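PDB 3SFW: dihydropyrimidinase from Brevibacillus agri, which catalyses the reversible hydrolytic ring opening of dihydropyrimidines, using a pair of zinc ions held in an amidohydrolase-type barrel. Local coordinates for residues Val117-Phe122 and Arg451-Ser456; Pro318-Gly323 and Met411-Asn416. One frame throughout, in Å; residues are numbered along the deposited sequence.

Contact 1: residues Val117-Phe122 and Arg451-Ser456; sequences VIDYGF and RYVKRS
Tyr120 and Tyr452 approach with their side chains crossing at about a right angle, and backbone as well as ring takes part in the touch. The CA of Tyr452 sits over one face of the Tyr120 ring, 3.8 Å from its centroid and offset toward the rim, a CH-pi contact. The two ring planes are inclined at 57°, an oblique pairing. With CG lodged between its own backbone N and carbonyl carbon (chi1 54°), Tyr120 swings its ring out of line with its strand, across the Arg451-Tyr452 peptide. Tyr452 instead runs its ring on past Gly121 to Phe122, where its CE1 lies 3.6 Å from Phe122 CD2. His109 adds an edge-to-face partner to both Tyr452 and Phe122, enlarging the aromatic cluster.

Strand 119-124 pairs in parallel with strand 86-93 in the barrel sheet of this amidohydrolase. On its other margin the C-terminal tail forms a single beta bridge, Tyr120 with Tyr452: Tyr120 N donates to Arg451 O, and Val453 N returns a 2.7 Å bond to Tyr120 O.

Polar side chains close both ends of this join. Asp119 OD1 receives Arg451 N at 2.9 Å from above the carboxylate plane, while the same carboxylate forms salt bridges with Lys382 and Arg433; these positive charges would be expected to keep it ionised. At the far end Arg455, its chain bent at chi3 (-61°), brings NH1 to Phe122 O at 2.8 Å; Ser148 and Phe376 bind the guanidinium as well. One water lies in the guanidinium plane, accepting from Arg455 NE and Phe122 N and donating to Val453 O and to Tyr452 OH, a hydroxyl also bonded to Glu144 O.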
ATOM      1  N   VAL A 117      13.854  14.066 -41.804  1.00 10.20           N
ATOM      2  CA  VAL A 117      14.976  13.294 -42.350  1.00 11.63           C
ATOM      3  C   VAL A 117      14.918  11.862 -41.855  1.00 11.72           C
ATOM      4  O   VAL A 117      15.613  11.003 -42.387  1.00 12.72           O
ATOM      5  CB  VAL A 117      16.342  13.912 -42.013  1.00 11.38           C
ATOM      6  CG1 VAL A 117      16.353  15.417 -42.423  1.00 11.81           C
ATOM      7  CG2 VAL A 117      16.676  13.780 -40.516  1.00 12.76           C
ATOM      8  N   ILE A 118      14.036  11.615 -40.883  1.00 12.51           N
ATOM      9  CA  ILE A 118      13.758  10.245 -40.440  1.00  9.25           C
ATOM     10  C   ILE A 118      12.268  10.100 -40.225  1.00  9.83           C
ATOM     11  O   ILE A 118      11.486  11.046 -40.431  1.00 13.37           O
ATOM     12  CB  ILE A 118      14.517   9.878 -39.131  1.00 11.93           C
ATOM     13  CG1 ILE A 118      14.467  11.025 -38.144  1.00 16.64           C
ATOM     14  CG2 ILE A 118      15.994   9.641 -39.403  1.00 14.28           C
ATOM     15  CD1 ILE A 118      13.627  10.871 -37.027  1.00 16.39           C
ATOM     16  N   ASP A 119      11.824   8.875 -39.908  1.00 11.98           N
ATOM     17  CA  ASP A 119      10.414   8.562 -39.977  1.00  8.39           C
ATOM     18  C   ASP A 119       9.639   9.116 -38.781  1.00 10.81           C
ATOM     19  O   ASP A 119      10.225   9.355 -37.718  1.00 11.70           O
ATOM     20  CB  ASP A 119      10.202   7.059 -40.075  1.00 10.05           C
ATOM     21  CG  ASP A 119      10.604   6.522 -41.434  1.00 13.54           C
ATOM     22  OD1 ASP A 119      11.086   7.351 -42.260  1.00 13.36           O
ATOM     23  OD2 ASP A 119      10.458   5.310 -41.696  1.00 12.62           O
ATOM     24  N   TYR A 120       8.332   9.324 -38.958  1.00 11.36           N
ATOM     25  CA  TYR A 120       7.539  10.015 -37.922  1.00 10.13           C
ATOM     26  C   TYR A 120       6.121   9.488 -37.910  1.00 10.40           C
ATOM     27  O   TYR A 120       5.514   9.254 -38.982  1.00 11.40           O
ATOM     28  CB  TYR A 120       7.528  11.548 -38.133  1.00 12.24           C
ATOM     29  CG  TYR A 120       7.064  11.973 -39.525  1.00 10.29           C
ATOM     30  CD1 TYR A 120       7.960  11.971 -40.619  1.00  9.90           C
ATOM     31  CD2 TYR A 120       5.725  12.394 -39.738  1.00 11.11           C
ATOM     32  CE1 TYR A 120       7.503  12.262 -41.937  1.00 10.29           C
ATOM     33  CE2 TYR A 120       5.274  12.700 -41.024  1.00 13.85           C
ATOM     34  CZ  TYR A 120       6.169  12.678 -42.105  1.00 13.01           C
ATOM     35  OH  TYR A 120       5.689  12.985 -43.373  1.00 14.40           O
ATOM     36  N   GLY A 121       5.533   9.455 -36.718  1.00 11.42           N
ATOM     37  CA  GLY A 121       4.115   9.278 -36.622  1.00 10.54           C
ATOM     38  C   GLY A 121       3.556  10.456 -35.880  1.00 10.76           C
ATOM     39  O   GLY A 121       4.325  11.357 -35.434  1.00 11.98           O
ATOM     40  N   PHE A 122       2.226  10.486 -35.751  1.00 11.86           N
ATOM     41  CA  PHE A 122       1.573  11.486 -34.925  1.00  9.77           C
ATOM     42  C   PHE A 122       0.715  10.837 -33.844  1.00  9.47           C
ATOM     43  O   PHE A 122      -0.018   9.880 -34.115  1.00 11.76           O
ATOM     44  CB  PHE A 122       0.647  12.395 -35.775  1.00  9.78           C
ATOM     45  CG  PHE A 122       1.374  13.186 -36.839  1.00 11.19           C
ATOM     46  CD1 PHE A 122       2.612  13.814 -36.574  1.00 12.77           C
ATOM     47  CD2 PHE A 122       0.816  13.304 -38.111  1.00 13.52           C
ATOM     48  CE1 PHE A 122       3.305  14.438 -37.551  1.00 15.18           C
ATOM     49  CE2 PHE A 122       1.532  13.956 -39.135  1.00 16.45           C
ATOM     50  CZ  PHE A 122       2.742  14.550 -38.851  1.00 14.60           C
ATOM     51  N   ARG A 451       9.618   9.311 -43.721  1.00 11.72           N
ATOM     52  CA  ARG A 451       8.233   8.975 -44.113  1.00 12.52           C
ATOM     53  C   ARG A 451       7.305   8.875 -42.910  1.00 12.76           C
ATOM     54  O   ARG A 451       7.723   8.513 -41.807  1.00 14.51           O
ATOM     55  CB  ARG A 451       8.158   7.638 -44.872  1.00 17.63           C
ATOM     56  CG  ARG A 451       9.029   7.659 -46.128  1.00 26.71           C
ATOM     57  CD  ARG A 451       8.435   6.824 -47.228  1.00 34.54           C
ATOM     58  NE  ARG A 451       8.589   5.411 -46.952  1.00 37.35           N
ATOM     59  CZ  ARG A 451       9.290   4.570 -47.718  1.00 40.50           C
ATOM     60  NH1 ARG A 451       9.393   3.294 -47.365  1.00 38.60           N
ATOM     61  NH2 ARG A 451       9.888   5.000 -48.825  1.00 38.45           N
ATOM     62  N   TYR A 452       6.041   9.194 -43.159  1.00 13.55           N
ATOM     63  CA  TYR A 452       4.999   9.100 -42.132  1.00 12.13           C
ATOM     64  C   TYR A 452       4.739   7.630 -41.871  1.00 15.88           C
ATOM     65  O   TYR A 452       4.657   6.833 -42.821  1.00 17.41           O
ATOM     66  CB  TYR A 452       3.689   9.772 -42.632  1.00 13.13           C
ATOM     67  CG  TYR A 452       2.538   9.562 -41.658  1.00 12.32           C
ATOM     68  CD1 TYR A 452       2.535  10.215 -40.420  1.00 11.78           C
ATOM     69  CD2 TYR A 452       1.429   8.745 -41.985  1.00 14.25           C
ATOM     70  CE1 TYR A 452       1.503  10.021 -39.498  1.00 13.81           C
ATOM     71  CE2 TYR A 452       0.425   8.505 -41.046  1.00 13.61           C
ATOM     72  CZ  TYR A 452       0.459   9.158 -39.821  1.00 14.54           C
ATOM     73  OH  TYR A 452      -0.541   8.990 -38.911  1.00 15.24           O
ATOM     74  N   VAL A 453       4.564   7.274 -40.602  1.00 13.44           N
ATOM     75  CA  VAL A 453       4.258   5.878 -40.226  1.00 14.63           C
ATOM     76  C   VAL A 453       2.814   5.746 -39.778  1.00 14.21           C
ATOM     77  O   VAL A 453       2.381   6.466 -38.864  1.00 12.91           O
ATOM     78  CB  VAL A 453       5.173   5.429 -39.054  1.00 14.59           C
ATOM     79  CG1 VAL A 453       4.855   3.952 -38.668  1.00 16.16           C
ATOM     80  CG2 VAL A 453       6.631   5.562 -39.511  1.00 19.04           C
ATOM     81  N   LYS A 454       2.025   4.956 -40.513  1.00 13.32           N
ATOM     82  CA  LYS A 454       0.611   4.704 -40.137  1.00 14.61           C
ATOM     83  C   LYS A 454       0.596   3.570 -39.127  1.00 16.64           C
ATOM     84  O   LYS A 454       1.125   2.488 -39.410  1.00 17.48           O
ATOM     85  CB  LYS A 454      -0.238   4.298 -41.386  1.00 21.21           C
ATOM     86  CG  LYS A 454      -0.728   5.469 -42.271  1.00 31.56           C
ATOM     87  CD  LYS A 454      -1.679   4.957 -43.409  1.00 36.19           C
ATOM     88  CE  LYS A 454      -2.757   6.003 -43.883  1.00 39.64           C
ATOM     89  NZ  LYS A 454      -2.372   7.463 -43.838  1.00 37.73           N
ATOM     90  N   ARG A 455       0.149   3.853 -37.903  1.00  9.28           N
ATOM     91  CA  ARG A 455       0.341   2.916 -36.812  1.00  9.27           C
ATOM     92  C   ARG A 455      -0.831   2.010 -36.585  1.00 10.59           C
ATOM     93  O   ARG A 455      -1.976   2.347 -36.933  1.00 12.25           O
ATOM     94  CB  ARG A 455       0.697   3.718 -35.547  1.00  9.68           C
ATOM     95  CG  ARG A 455       2.004   4.519 -35.816  1.00  9.16           C
ATOM     96  CD  ARG A 455       2.443   5.414 -34.620  1.00  8.96           C
ATOM     97  NE  ARG A 455       1.426   6.420 -34.295  1.00 10.29           N
ATOM     98  CZ  ARG A 455       0.683   6.397 -33.190  1.00  9.94           C
ATOM     99  NH1 ARG A 455      -0.206   7.380 -32.971  1.00  9.15           N
ATOM    100  NH2 ARG A 455       0.855   5.410 -32.273  1.00  9.25           N
ATOM    101  N   SER A 456      -0.546   0.803 -36.099  1.00 12.41           N
ATOM    102  CA  SER A 456      -1.583  -0.181 -35.893  1.00 13.41           C
ATOM    103  C   SER A 456      -2.364   0.079 -34.606  1.00 13.00           C
ATOM    104  O   SER A 456      -1.898   0.821 -33.718  1.00 13.43           O
ATOM    105  CB  SER A 456      -0.969  -1.596 -35.930  1.00 18.72           C
ATOM    106  OG  SER A 456      -0.053  -1.743 -34.876  1.00 23.38           O
TER
HETATM  107  O   HOH W   1       1.201   7.895 -36.780  1.00 10.56           O

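Contact 2: residues Pro318-Gly323 and Met411-Asn416; sequences PFNFSG and MNVDYN
The edge of the Tyr415 ring faces Phe319 O, which lies near the ring plane 3.3 Å from CE1, and Asp414 OD1 lies at the edge as well. Farther along the ring, CD1 packs against Phe321 CB. A water accepts from Phe319 N and donates to Tyr415 OH, which is also hydrogen-bonded to Lys284 O.

The second flat group, the carboxylate of Asp414, binds two successive backbone amides. OD1 takes Phe321 N at 2.8 Å on its syn side, 17° out of plane, and OD2 uses its syn lone pair for Ser322 N at 3.0 Å. Its first torsion (chi1 59°) sets the group between the N and carbonyl carbon of Asp414 itself, turned toward the amides of Phe321 and Ser322. The amide of Asn320 stands nearly perpendicular to this carboxylate, its plane 81° away. Its OD1 makes a weak, bent bond with Asp414 N, and a water joins ND2 to Asn412 O.

Beside these polar groups the two methyls of Val413 divide between neighbouring residues: CG2 presses on Pro318 CB at 3.3 Å, tighter than normal carbon contact, while CG1 rests near Phe319 O.

The contact thus joins two loops of the amidohydrolase domain, one following the zinc ligand Asp315 and the other lying between strands 393-403 and 422-432. Because both carboxylate oxygens of Asp414 accept backbone N-H groups, the two donors would be expected to stabilise its negative charge and to favour the ionised form.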
ATOM      1  N   PRO A 318      11.700  22.690 -27.535  1.00 12.86           N
ATOM      2  CA  PRO A 318      12.796  23.648 -27.299  1.00 11.87           C
ATOM      3  C   PRO A 318      12.390  25.116 -27.533  1.00 13.67           C
ATOM      4  O   PRO A 318      11.648  25.433 -28.484  1.00 11.81           O
ATOM      5  CB  PRO A 318      13.860  23.207 -28.312  1.00 12.14           C
ATOM      6  CG  PRO A 318      12.998  22.711 -29.490  1.00 13.25           C
ATOM      7  CD  PRO A 318      11.914  21.913 -28.772  1.00 14.41           C
ATOM      8  N   PHE A 319      12.899  25.995 -26.673  1.00 13.22           N
ATOM      9  CA  PHE A 319      12.800  27.444 -26.898  1.00 14.32           C
ATOM     10  C   PHE A 319      14.159  28.025 -26.563  1.00 13.29           C
ATOM     11  O   PHE A 319      14.754  27.677 -25.526  1.00 14.94           O
ATOM     12  CB  PHE A 319      11.765  28.035 -25.945  1.00 16.17           C
ATOM     13  CG  PHE A 319      10.374  27.490 -26.139  1.00 14.91           C
ATOM     14  CD1 PHE A 319       9.561  27.979 -27.168  1.00 15.99           C
ATOM     15  CD2 PHE A 319       9.879  26.473 -25.306  1.00 16.40           C
ATOM     16  CE1 PHE A 319       8.277  27.443 -27.388  1.00 13.85           C
ATOM     17  CE2 PHE A 319       8.558  25.948 -25.490  1.00 15.23           C
ATOM     18  CZ  PHE A 319       7.744  26.477 -26.507  1.00 14.77           C
ATOM     19  N   ASN A 320      14.650  28.920 -27.410  1.00 15.72           N
ATOM     20  CA  ASN A 320      15.882  29.618 -27.096  1.00 14.79           C
ATOM     21  C   ASN A 320      15.798  30.349 -25.756  1.00 14.77           C
ATOM     22  O   ASN A 320      14.773  30.920 -25.385  1.00 14.67           O
ATOM     23  CB  ASN A 320      16.206  30.631 -28.202  1.00 13.53           C
ATOM     24  CG  ASN A 320      16.564  29.968 -29.479  1.00 15.64           C
ATOM     25  OD1 ASN A 320      17.620  29.360 -29.586  1.00 15.89           O
ATOM     26  ND2 ASN A 320      15.652  30.024 -30.463  1.00 15.77           N
ATOM     27  N   PHE A 321      16.927  30.389 -25.070  1.00 13.21           N
ATOM     28  CA  PHE A 321      17.051  31.167 -23.857  1.00 11.73           C
ATOM     29  C   PHE A 321      16.897  32.651 -24.194  1.00 14.42           C
ATOM     30  O   PHE A 321      16.111  33.357 -23.556  1.00 16.48           O
ATOM     31  CB  PHE A 321      18.433  30.952 -23.266  1.00 13.98           C
ATOM     32  CG  PHE A 321      18.623  31.660 -21.935  1.00 15.45           C
ATOM     33  CD1 PHE A 321      17.703  31.509 -20.917  1.00 18.15           C
ATOM     34  CD2 PHE A 321      19.720  32.488 -21.727  1.00 20.42           C
ATOM     35  CE1 PHE A 321      17.880  32.136 -19.683  1.00 22.43           C
ATOM     36  CE2 PHE A 321      19.910  33.100 -20.486  1.00 23.37           C
ATOM     37  CZ  PHE A 321      18.993  32.926 -19.475  1.00 23.26           C
ATOM     38  N   SER A 322      17.616  33.095 -25.215  1.00 16.48           N
ATOM     39  CA  SER A 322      17.477  34.483 -25.664  1.00 19.84           C
ATOM     40  C   SER A 322      16.167  34.665 -26.443  1.00 17.90           C
ATOM     41  O   SER A 322      15.831  33.872 -27.369  1.00 20.16           O
ATOM     42  CB  SER A 322      18.676  34.902 -26.521  1.00 23.49           C
ATOM     43  OG  SER A 322      18.448  36.168 -27.109  1.00 27.82           O
ATOM     44  N   GLY A 323      15.410  35.684 -26.068  1.00 19.22           N
ATOM     45  CA  GLY A 323      14.199  36.000 -26.795  1.00 17.82           C
ATOM     46  C   GLY A 323      13.007  35.195 -26.297  1.00 18.56           C
ATOM     47  O   GLY A 323      12.025  35.772 -25.793  1.00 21.02           O
ATOM     48  N   MET A 411      20.553  20.467 -32.247  1.00 13.06           N
ATOM     49  CA  MET A 411      19.232  21.076 -32.030  1.00 12.20           C
ATOM     50  C   MET A 411      19.296  22.583 -32.323  1.00 16.87           C
ATOM     51  O   MET A 411      20.338  23.218 -32.058  1.00 15.43           O
ATOM     52  CB  MET A 411      18.754  20.832 -30.595  1.00 15.25           C
ATOM     53  CG  MET A 411      18.585  19.330 -30.293  1.00 13.84           C
ATOM     54  SD  MET A 411      18.272  19.047 -28.554  1.00 13.70           S
ATOM     55  CE  MET A 411      19.921  19.482 -27.860  1.00 14.70           C
ATOM     56  N   ASN A 412      18.267  23.111 -32.992  1.00 13.68           N
ATOM     57  CA  ASN A 412      18.303  24.525 -33.355  1.00 15.10           C
ATOM     58  C   ASN A 412      17.883  25.371 -32.142  1.00 15.89           C
ATOM     59  O   ASN A 412      16.806  25.968 -32.140  1.00 15.02           O
ATOM     60  CB  ASN A 412      17.426  24.808 -34.588  1.00 16.72           C
ATOM     61  CG  ASN A 412      17.650  26.209 -35.156  1.00 22.32           C
ATOM     62  OD1 ASN A 412      18.647  26.872 -34.820  1.00 21.99           O
ATOM     63  ND2 ASN A 412      16.671  26.714 -35.895  1.00 19.59           N
ATOM     64  N   VAL A 413      18.765  25.445 -31.126  1.00 14.52           N
ATOM     65  CA  VAL A 413      18.456  26.136 -29.868  1.00 15.32           C
ATOM     66  C   VAL A 413      19.773  26.563 -29.255  1.00 15.10           C
ATOM     67  O   VAL A 413      20.787  25.915 -29.462  1.00 15.17           O
ATOM     68  CB  VAL A 413      17.736  25.193 -28.850  1.00 18.80           C
ATOM     69  CG1 VAL A 413      17.003  25.998 -27.761  1.00 16.36           C
ATOM     70  CG2 VAL A 413      16.750  24.306 -29.575  1.00 31.23           C
ATOM     71  N   ASP A 414      19.765  27.680 -28.517  1.00 17.40           N
ATOM     72  CA  ASP A 414      21.024  28.308 -28.066  1.00 16.24           C
ATOM     73  C   ASP A 414      21.557  27.819 -26.737  1.00 17.47           C
ATOM     74  O   ASP A 414      22.475  28.432 -26.189  1.00 16.04           O
ATOM     75  CB  ASP A 414      20.865  29.838 -28.000  1.00 17.34           C
ATOM     76  CG  ASP A 414      19.763  30.274 -27.069  1.00 18.06           C
ATOM     77  OD1 ASP A 414      19.224  29.439 -26.335  1.00 13.20           O
ATOM     78  OD2 ASP A 414      19.507  31.501 -26.939  1.00 17.60           O
ATOM     79  N   TYR A 415      21.019  26.723 -26.210  1.00 14.05           N
ATOM     80  CA  TYR A 415      21.607  26.173 -24.997  1.00 12.46           C
ATOM     81  C   TYR A 415      21.306  24.706 -24.949  1.00 14.31           C
ATOM     82  O   TYR A 415      20.437  24.203 -25.680  1.00 12.96           O
ATOM     83  CB  TYR A 415      21.085  26.875 -23.701  1.00 14.44           C
ATOM     84  CG  TYR A 415      19.664  26.511 -23.286  1.00 12.69           C
ATOM     85  CD1 TYR A 415      18.569  27.063 -23.927  1.00 10.50           C
ATOM     86  CD2 TYR A 415      19.436  25.526 -22.311  1.00 13.29           C
ATOM     87  CE1 TYR A 415      17.269  26.699 -23.609  1.00 10.60           C
ATOM     88  CE2 TYR A 415      18.160  25.185 -21.924  1.00 12.48           C
ATOM     89  CZ  TYR A 415      17.067  25.784 -22.578  1.00 11.05           C
ATOM     90  OH  TYR A 415      15.793  25.422 -22.243  1.00 14.15           O
ATOM     91  N   ASN A 416      22.036  24.021 -24.080  1.00 14.09           N
ATOM     92  CA  ASN A 416      21.737  22.607 -23.810  1.00 13.14           C
ATOM     93  C   ASN A 416      21.623  22.446 -22.308  1.00 14.35           C
ATOM     94  O   ASN A 416      22.526  22.882 -21.560  1.00 15.16           O
ATOM     95  CB  ASN A 416      22.871  21.769 -24.364  1.00 13.80           C
ATOM     96  CG  ASN A 416      22.560  20.279 -24.339  1.00 15.99           C
ATOM     97  OD1 ASN A 416      22.335  19.711 -23.271  1.00 13.98           O
ATOM     98  ND2 ASN A 416      22.527  19.656 -25.520  1.00 12.94           N
TER
HETATM   99  O   HOH W   2      13.987  24.833 -24.314  1.00 12.62           O
HETATM  100  O   HOH W   3      16.517  28.751 -33.192  1.00 20.24           O

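Overall arrangement
The two contacts lie 26 Å apart between centres, with nearest atoms about 11 Å apart, and do not touch. Contact 2 is nested inside the long loop of chain that contact 1 closes: the order runs 117-122, 318-323, 411-416, 451-456. Helix 74-83 is common ground, packing against Phe122 in contact 1 and against Met411 and Asn412 in contact 2. Contact 1 ties the C-terminal tail to a barrel strand, whereas contact 2 joins two loops; the Pro318 side chain lies about 10 Å from a zinc ion and that of Phe122 in contact 1 about 13 Å. Together they illustrate how sequence-distant segments can be fastened around one barrel without themselves ligating the metals.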